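Local atomic coordinates of tricorn protease (Thermoplasma acidophilum, PDB entry 1K32), a protein that probably cleaves peptides as a serine protease, its beta-propeller domains being likely to gate substrates during protein degradation downstream of the proteasome. Residues R59-R70 / M107-G118. Sequence-based numbering, arbitrary orientation.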
ATOM      1  N   ARG A  59      32.895 -27.584  55.077  1.00 18.95           N
ATOM      2  CA  ARG A  59      32.940 -28.365  56.304  1.00 20.43           C
ATOM      3  C   ARG A  59      33.485 -29.769  56.111  1.00 20.94           C
ATOM      4  O   ARG A  59      33.011 -30.508  55.246  1.00 21.88           O
ATOM      5  CB  ARG A  59      31.528 -28.478  56.903  1.00 20.72           C
ATOM      6  CG  ARG A  59      30.947 -27.178  57.466  1.00 21.79           C
ATOM      7  CD  ARG A  59      31.734 -26.734  58.698  1.00 23.90           C
ATOM      8  NE  ARG A  59      31.636 -27.709  59.777  1.00 25.67           N
ATOM      9  CZ  ARG A  59      30.546 -27.904  60.514  1.00 27.37           C
ATOM     10  NH1 ARG A  59      30.547 -28.817  61.475  1.00 28.07           N
ATOM     11  NH2 ARG A  59      29.459 -27.178  60.300  1.00 28.75           N
ATOM     12  N   PHE A  60      34.467 -30.132  56.933  1.00 21.81           N
ATOM     13  CA  PHE A  60      35.058 -31.470  56.909  1.00 22.94           C
ATOM     14  C   PHE A  60      34.014 -32.456  57.429  1.00 23.50           C
ATOM     15  O   PHE A  60      33.300 -32.152  58.379  1.00 22.69           O
ATOM     16  CB  PHE A  60      36.247 -31.595  57.877  1.00 20.65           C
ATOM     17  CG  PHE A  60      37.560 -31.062  57.358  1.00 21.68           C
ATOM     18  CD1 PHE A  60      38.120 -29.909  57.902  1.00 22.78           C
ATOM     19  CD2 PHE A  60      38.277 -31.754  56.394  1.00 23.05           C
ATOM     20  CE1 PHE A  60      39.382 -29.460  57.495  1.00 24.90           C
ATOM     21  CE2 PHE A  60      39.538 -31.316  55.975  1.00 22.81           C
ATOM     22  CZ  PHE A  60      40.092 -30.169  56.528  1.00 22.49           C
ATOM     23  N   PHE A  61      33.922 -33.632  56.824  1.00 24.38           N
ATOM     24  CA  PHE A  61      33.017 -34.635  57.355  1.00 27.63           C
ATOM     25  C   PHE A  61      33.763 -35.118  58.601  1.00 29.59           C
ATOM     26  O   PHE A  61      34.976 -34.928  58.708  1.00 27.90           O
ATOM     27  CB  PHE A  61      32.818 -35.796  56.374  1.00 26.80           C
ATOM     28  CG  PHE A  61      31.669 -35.601  55.437  1.00 25.44           C
ATOM     29  CD1 PHE A  61      31.724 -34.645  54.428  1.00 26.39           C
ATOM     30  CD2 PHE A  61      30.517 -36.373  55.564  1.00 26.18           C
ATOM     31  CE1 PHE A  61      30.644 -34.463  53.557  1.00 23.70           C
ATOM     32  CE2 PHE A  61      29.437 -36.198  54.701  1.00 24.62           C
ATOM     33  CZ  PHE A  61      29.504 -35.243  53.697  1.00 24.77           C
ATOM     34  N   PRO A  62      33.054 -35.744  59.551  1.00 31.12           N
ATOM     35  CA  PRO A  62      33.647 -36.248  60.796  1.00 33.87           C
ATOM     36  C   PRO A  62      35.012 -36.952  60.720  1.00 33.71           C
ATOM     37  O   PRO A  62      35.867 -36.732  61.578  1.00 32.73           O
ATOM     38  CB  PRO A  62      32.547 -37.161  61.358  1.00 35.04           C
ATOM     39  CG  PRO A  62      31.747 -37.540  60.134  1.00 35.24           C
ATOM     40  CD  PRO A  62      31.671 -36.225  59.418  1.00 31.93           C
ATOM     41  N   ASP A  63      35.223 -37.784  59.708  1.00 33.76           N
ATOM     42  CA  ASP A  63      36.488 -38.494  59.584  1.00 35.10           C
ATOM     43  C   ASP A  63      37.553 -37.710  58.821  1.00 35.72           C
ATOM     44  O   ASP A  63      38.661 -38.212  58.599  1.00 35.70           O
ATOM     45  CB  ASP A  63      36.267 -39.855  58.920  1.00 36.60           C
ATOM     46  CG  ASP A  63      35.734 -39.739  57.511  1.00 38.89           C
ATOM     47  OD1 ASP A  63      35.340 -40.780  56.942  1.00 41.71           O
ATOM     48  OD2 ASP A  63      35.715 -38.617  56.967  1.00 40.09           O
ATOM     49  N   GLY A  64      37.211 -36.482  58.434  1.00 34.43           N
ATOM     50  CA  GLY A  64      38.133 -35.630  57.702  1.00 34.12           C
ATOM     51  C   GLY A  64      38.499 -36.118  56.309  1.00 34.83           C
ATOM     52  O   GLY A  64      39.512 -35.699  55.756  1.00 33.35           O
ATOM     53  N   ARG A  65      37.678 -36.993  55.735  1.00 35.94           N
ATOM     54  CA  ARG A  65      37.940 -37.540  54.403  1.00 38.36           C
ATOM     55  C   ARG A  65      37.242 -36.738  53.293  1.00 37.97           C
ATOM     56  O   ARG A  65      37.841 -36.405  52.269  1.00 40.29           O
ATOM     57  CB  ARG A  65      37.466 -38.995  54.343  1.00 41.95           C
ATOM     58  CG  ARG A  65      37.991 -39.892  55.468  1.00 45.34           C
ATOM     59  CD  ARG A  65      39.203 -40.700  55.042  1.00 46.84           C
ATOM     60  NE  ARG A  65      38.895 -41.610  53.942  1.00 48.59           N
ATOM     61  CZ  ARG A  65      39.814 -42.264  53.243  1.00 49.98           C
ATOM     62  NH1 ARG A  65      39.452 -43.071  52.253  1.00 51.29           N
ATOM     63  NH2 ARG A  65      41.099 -42.109  53.533  1.00 50.87           N
ATOM     64  N   LYS A  66      35.966 -36.451  53.494  1.00 35.47           N
ATOM     65  CA  LYS A  66      35.198 -35.700  52.513  1.00 32.54           C
ATOM     66  C   LYS A  66      34.924 -34.286  53.044  1.00 29.43           C
ATOM     67  O   LYS A  66      34.989 -34.034  54.253  1.00 25.89           O
ATOM     68  CB  LYS A  66      33.873 -36.417  52.233  1.00 34.22           C
ATOM     69  CG  LYS A  66      33.100 -35.856  51.043  1.00 37.98           C
ATOM     70  CD  LYS A  66      31.700 -36.444  50.944  1.00 38.38           C
ATOM     71  CE  LYS A  66      31.724 -37.924  50.686  1.00 37.79           C
ATOM     72  NZ  LYS A  66      30.340 -38.474  50.649  1.00 40.32           N
ATOM     73  N   ILE A  67      34.629 -33.366  52.134  1.00 26.26           N
ATOM     74  CA  ILE A  67      34.335 -31.992  52.515  1.00 24.91           C
ATOM     75  C   ILE A  67      33.035 -31.529  51.865  1.00 24.09           C
ATOM     76  O   ILE A  67      32.857 -31.655  50.650  1.00 23.49           O
ATOM     77  CB  ILE A  67      35.482 -31.039  52.093  1.00 25.18           C
ATOM     78  CG1 ILE A  67      36.777 -31.426  52.813  1.00 23.40           C
ATOM     79  CG2 ILE A  67      35.100 -29.588  52.398  1.00 23.91           C
ATOM     80  CD1 ILE A  67      37.983 -30.663  52.325  1.00 22.42           C
ATOM     81  N   ALA A  68      32.127 -31.001  52.677  1.00 23.04           N
ATOM     82  CA  ALA A  68      30.856 -30.498  52.164  1.00 23.50           C
ATOM     83  C   ALA A  68      31.069 -29.018  51.837  1.00 24.39           C
ATOM     84  O   ALA A  68      31.652 -28.271  52.632  1.00 24.82           O
ATOM     85  CB  ALA A  68      29.766 -30.679  53.198  1.00 19.84           C
ATOM     86  N   ILE A  69      30.600 -28.591  50.671  1.00 24.30           N
ATOM     87  CA  ILE A  69      30.825 -27.218  50.232  1.00 24.53           C
ATOM     88  C   ILE A  69      29.595 -26.444  49.763  1.00 24.40           C
ATOM     89  O   ILE A  69      28.753 -26.982  49.031  1.00 23.20           O
ATOM     90  CB  ILE A  69      31.845 -27.210  49.068  1.00 25.59           C
ATOM     91  CG1 ILE A  69      33.132 -27.923  49.495  1.00 25.42           C
ATOM     92  CG2 ILE A  69      32.133 -25.780  48.637  1.00 26.36           C
ATOM     93  CD1 ILE A  69      34.118 -28.164  48.354  1.00 24.82           C
ATOM     94  N   ARG A  70      29.500 -25.181  50.184  1.00 22.27           N
ATOM     95  CA  ARG A  70      28.402 -24.311  49.756  1.00 21.54           C
ATOM     96  C   ARG A  70      28.958 -23.328  48.720  1.00 21.17           C
ATOM     97  O   ARG A  70      29.919 -22.599  48.979  1.00 18.69           O
ATOM     98  CB  ARG A  70      27.790 -23.524  50.928  1.00 19.49           C
ATOM     99  CG  ARG A  70      26.614 -22.632  50.477  1.00 20.07           C
ATOM    100  CD  ARG A  70      25.932 -21.881  51.615  1.00 16.44           C
ATOM    101  NE  ARG A  70      24.738 -21.118  51.198  1.00 19.52           N
ATOM    102  CZ  ARG A  70      24.760 -19.928  50.593  1.00 17.02           C
ATOM    103  NH1 ARG A  70      23.636 -19.314  50.273  1.00 17.43           N
ATOM    104  NH2 ARG A  70      25.907 -19.340  50.306  1.00 16.47           N
ATOM    105  N   MET A 107      22.465 -16.211  53.668  1.00 24.30           N
ATOM    106  CA  MET A 107      23.078 -17.164  52.746  1.00 23.90           C
ATOM    107  C   MET A 107      22.584 -18.547  53.135  1.00 23.43           C
ATOM    108  O   MET A 107      23.305 -19.324  53.772  1.00 23.18           O
ATOM    109  CB  MET A 107      24.608 -17.081  52.856  1.00 26.16           C
ATOM    110  CG  MET A 107      25.212 -15.778  52.315  1.00 29.27           C
ATOM    111  SD  MET A 107      27.016 -15.699  52.477  1.00 33.96           S
ATOM    112  CE  MET A 107      27.127 -14.849  53.994  1.00 31.65           C
ATOM    113  N   PHE A 108      21.352 -18.849  52.729  1.00 20.97           N
ATOM    114  CA  PHE A 108      20.710 -20.105  53.080  1.00 22.08           C
ATOM    115  C   PHE A 108      21.000 -21.304  52.183  1.00 19.22           C
ATOM    116  O   PHE A 108      21.536 -21.158  51.090  1.00 18.69           O
ATOM    117  CB  PHE A 108      19.200 -19.861  53.242  1.00 22.57           C
ATOM    118  CG  PHE A 108      18.861 -18.946  54.401  1.00 24.91           C
ATOM    119  CD1 PHE A 108      17.567 -18.437  54.559  1.00 24.87           C
ATOM    120  CD2 PHE A 108      19.830 -18.627  55.363  1.00 25.03           C
ATOM    121  CE1 PHE A 108      17.236 -17.632  55.655  1.00 23.60           C
ATOM    122  CE2 PHE A 108      19.505 -17.816  56.471  1.00 25.68           C
ATOM    123  CZ  PHE A 108      18.203 -17.322  56.613  1.00 23.61           C
ATOM    124  N   THR A 109      20.612 -22.486  52.659  1.00 18.09           N
ATOM    125  CA  THR A 109      20.887 -23.750  51.977  1.00 18.76           C
ATOM    126  C   THR A 109      22.367 -23.907  52.255  1.00 19.68           C
ATOM    127  O   THR A 109      23.226 -23.429  51.494  1.00 15.40           O
ATOM    128  CB  THR A 109      20.655 -23.689  50.470  1.00 19.08           C
ATOM    129  OG1 THR A 109      19.274 -23.404  50.226  1.00 25.44           O
ATOM    130  CG2 THR A 109      21.020 -25.036  49.817  1.00 20.18           C
ATOM    131  N   ASP A 110      22.650 -24.561  53.376  1.00 19.17           N
ATOM    132  CA  ASP A 110      24.018 -24.741  53.827  1.00 21.62           C
ATOM    133  C   ASP A 110      24.162 -26.008  54.658  1.00 19.98           C
ATOM    134  O   ASP A 110      23.194 -26.725  54.886  1.00 23.63           O
ATOM    135  CB  ASP A 110      24.407 -23.521  54.675  1.00 21.81           C
ATOM    136  CG  ASP A 110      25.908 -23.334  54.803  1.00 24.86           C
ATOM    137  OD1 ASP A 110      26.321 -22.287  55.357  1.00 27.08           O
ATOM    138  OD2 ASP A 110      26.670 -24.212  54.363  1.00 24.47           O
ATOM    139  N   VAL A 111      25.388 -26.285  55.086  1.00 18.65           N
ATOM    140  CA  VAL A 111      25.672 -27.433  55.931  1.00 18.46           C
ATOM    141  C   VAL A 111      25.245 -27.001  57.324  1.00 19.02           C
ATOM    142  O   VAL A 111      25.560 -25.888  57.747  1.00 18.00           O
ATOM    143  CB  VAL A 111      27.174 -27.746  55.943  1.00 18.87           C
ATOM    144  CG1 VAL A 111      27.481 -28.769  57.023  1.00 20.60           C
ATOM    145  CG2 VAL A 111      27.607 -28.247  54.572  1.00 16.91           C
ATOM    146  N   ALA A 112      24.517 -27.857  58.028  1.00 16.18           N
ATOM    147  CA  ALA A 112      24.050 -27.518  59.371  1.00 18.54           C
ATOM    148  C   ALA A 112      24.820 -28.275  60.451  1.00 20.56           C
ATOM    149  O   ALA A 112      24.934 -27.806  61.591  1.00 20.82           O
ATOM    150  CB  ALA A 112      22.563 -27.819  59.487  1.00 16.13           C
ATOM    151  N   GLY A 113      25.343 -29.443  60.081  1.00 18.25           N
ATOM    152  CA  GLY A 113      26.084 -30.263  61.018  1.00 20.96           C
ATOM    153  C   GLY A 113      26.151 -31.709  60.554  1.00 22.17           C
ATOM    154  O   GLY A 113      25.755 -32.035  59.429  1.00 21.19           O
ATOM    155  N   PHE A 114      26.677 -32.576  61.412  1.00 21.09           N
ATOM    156  CA  PHE A 114      26.786 -33.990  61.092  1.00 21.86           C
ATOM    157  C   PHE A 114      26.279 -34.803  62.273  1.00 23.83           C
ATOM    158  O   PHE A 114      26.628 -34.519  63.426  1.00 21.19           O
ATOM    159  CB  PHE A 114      28.234 -34.367  60.783  1.00 23.01           C
ATOM    160  CG  PHE A 114      28.849 -33.562  59.682  1.00 23.19           C
ATOM    161  CD1 PHE A 114      29.453 -32.338  59.955  1.00 22.51           C
ATOM    162  CD2 PHE A 114      28.819 -34.021  58.364  1.00 23.98           C
ATOM    163  CE1 PHE A 114      30.021 -31.578  58.935  1.00 21.82           C
ATOM    164  CE2 PHE A 114      29.382 -33.272  57.339  1.00 21.35           C
ATOM    165  CZ  PHE A 114      29.988 -32.042  57.626  1.00 25.38           C
ATOM    166  N   ASP A 115      25.456 -35.809  61.988  1.00 23.40           N
ATOM    167  CA  ASP A 115      24.908 -36.626  63.043  1.00 26.91           C
ATOM    168  C   ASP A 115      25.966 -37.602  63.557  1.00 28.08           C
ATOM    169  O   ASP A 115      27.059 -37.691  63.001  1.00 25.40           O
ATOM    170  CB  ASP A 115      23.631 -37.346  62.558  1.00 29.03           C
ATOM    171  CG  ASP A 115      23.908 -38.459  61.565  1.00 29.94           C
ATOM    172  OD1 ASP A 115      22.966 -38.841  60.842  1.00 33.63           O
ATOM    173  OD2 ASP A 115      25.044 -38.965  61.513  1.00 28.22           O
ATOM    174  N   PRO A 116      25.664 -38.322  64.645  1.00 29.60           N
ATOM    175  CA  PRO A 116      26.612 -39.283  65.219  1.00 31.77           C
ATOM    176  C   PRO A 116      27.140 -40.339  64.240  1.00 33.10           C
ATOM    177  O   PRO A 116      28.268 -40.794  64.388  1.00 34.43           O
ATOM    178  CB  PRO A 116      25.824 -39.891  66.376  1.00 33.43           C
ATOM    179  CG  PRO A 116      24.962 -38.740  66.818  1.00 32.15           C
ATOM    180  CD  PRO A 116      24.463 -38.208  65.488  1.00 29.50           C
ATOM    181  N   ASP A 117      26.334 -40.723  63.252  1.00 33.57           N
ATOM    182  CA  ASP A 117      26.748 -41.714  62.258  1.00 34.44           C
ATOM    183  C   ASP A 117      27.667 -41.091  61.206  1.00 34.07           C
ATOM    184  O   ASP A 117      28.266 -41.792  60.396  1.00 33.13           O
ATOM    185  CB  ASP A 117      25.518 -42.324  61.571  1.00 36.55           C
ATOM    186  CG  ASP A 117      24.757 -43.297  62.471  1.00 39.71           C
ATOM    187  OD1 ASP A 117      23.656 -43.738  62.078  1.00 44.48           O
ATOM    188  OD2 ASP A 117      25.256 -43.633  63.564  1.00 40.42           O
ATOM    189  N   GLY A 118      27.779 -39.765  61.226  1.00 33.76           N
ATOM    190  CA  GLY A 118      28.621 -39.077  60.265  1.00 30.07           C
ATOM    191  C   GLY A 118      27.881 -38.590  59.032  1.00 28.73           C
ATOM    192  O   GLY A 118      28.505 -38.120  58.080  1.00 28.21           O
TER
HETATM  193  O   HOH W   1      27.583 -27.811  62.838  1.00 20.81           O
HETATM  194  O   HOH W   2      28.400 -25.003  58.306  1.00 27.02           O
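Phe114 and Phe61 illustrate how two neighbouring blades of a beta-propeller are joined by side chains. The edge of the Phe114 ring points into the face of Phe61, with CE2 over the centre of that ring, the centroids 5.0 Å apart and the planes at 56°. Phe114 in turn offers a face to the turn at 61-64: Pro62 CD lies 4.2 Å from its ring centroid, and Phe61 CA makes a second CH-pi contact over the ring. At the rim of Phe114, Arg59 doubles back, bent at chi2 and chi3, and sets its guanidinium nearly perpendicular to the ring, so that CE1 lies over one guanidinium face. From its edge, Arg59 NH2 donates to two waters, which pass the link on to the carbonyls of Val111 and Ala112. Deeper in, Val111 CG2 packs 3.5 Å from Ala68 CB.

Arg70 works differently. Its chain runs straight from CG to NE, with CG anti to the backbone N (chi1 -179°), and delivers the guanidinium to the 107-109 backbone. Arg70 NE and NH1 grip Phe108 O side-on, NH1 at 2.9 Å, while Arg70 NE also reaches Thr109 O at 2.8 Å; Ser102 takes another bond from NH1.

Strand 66-73 pairs with 54-60 and 79-86 in one blade, whereas 110-114 is the first strand of the next, beside 120-124, whose Leu120 backs Val111, Phe61 and Phe114.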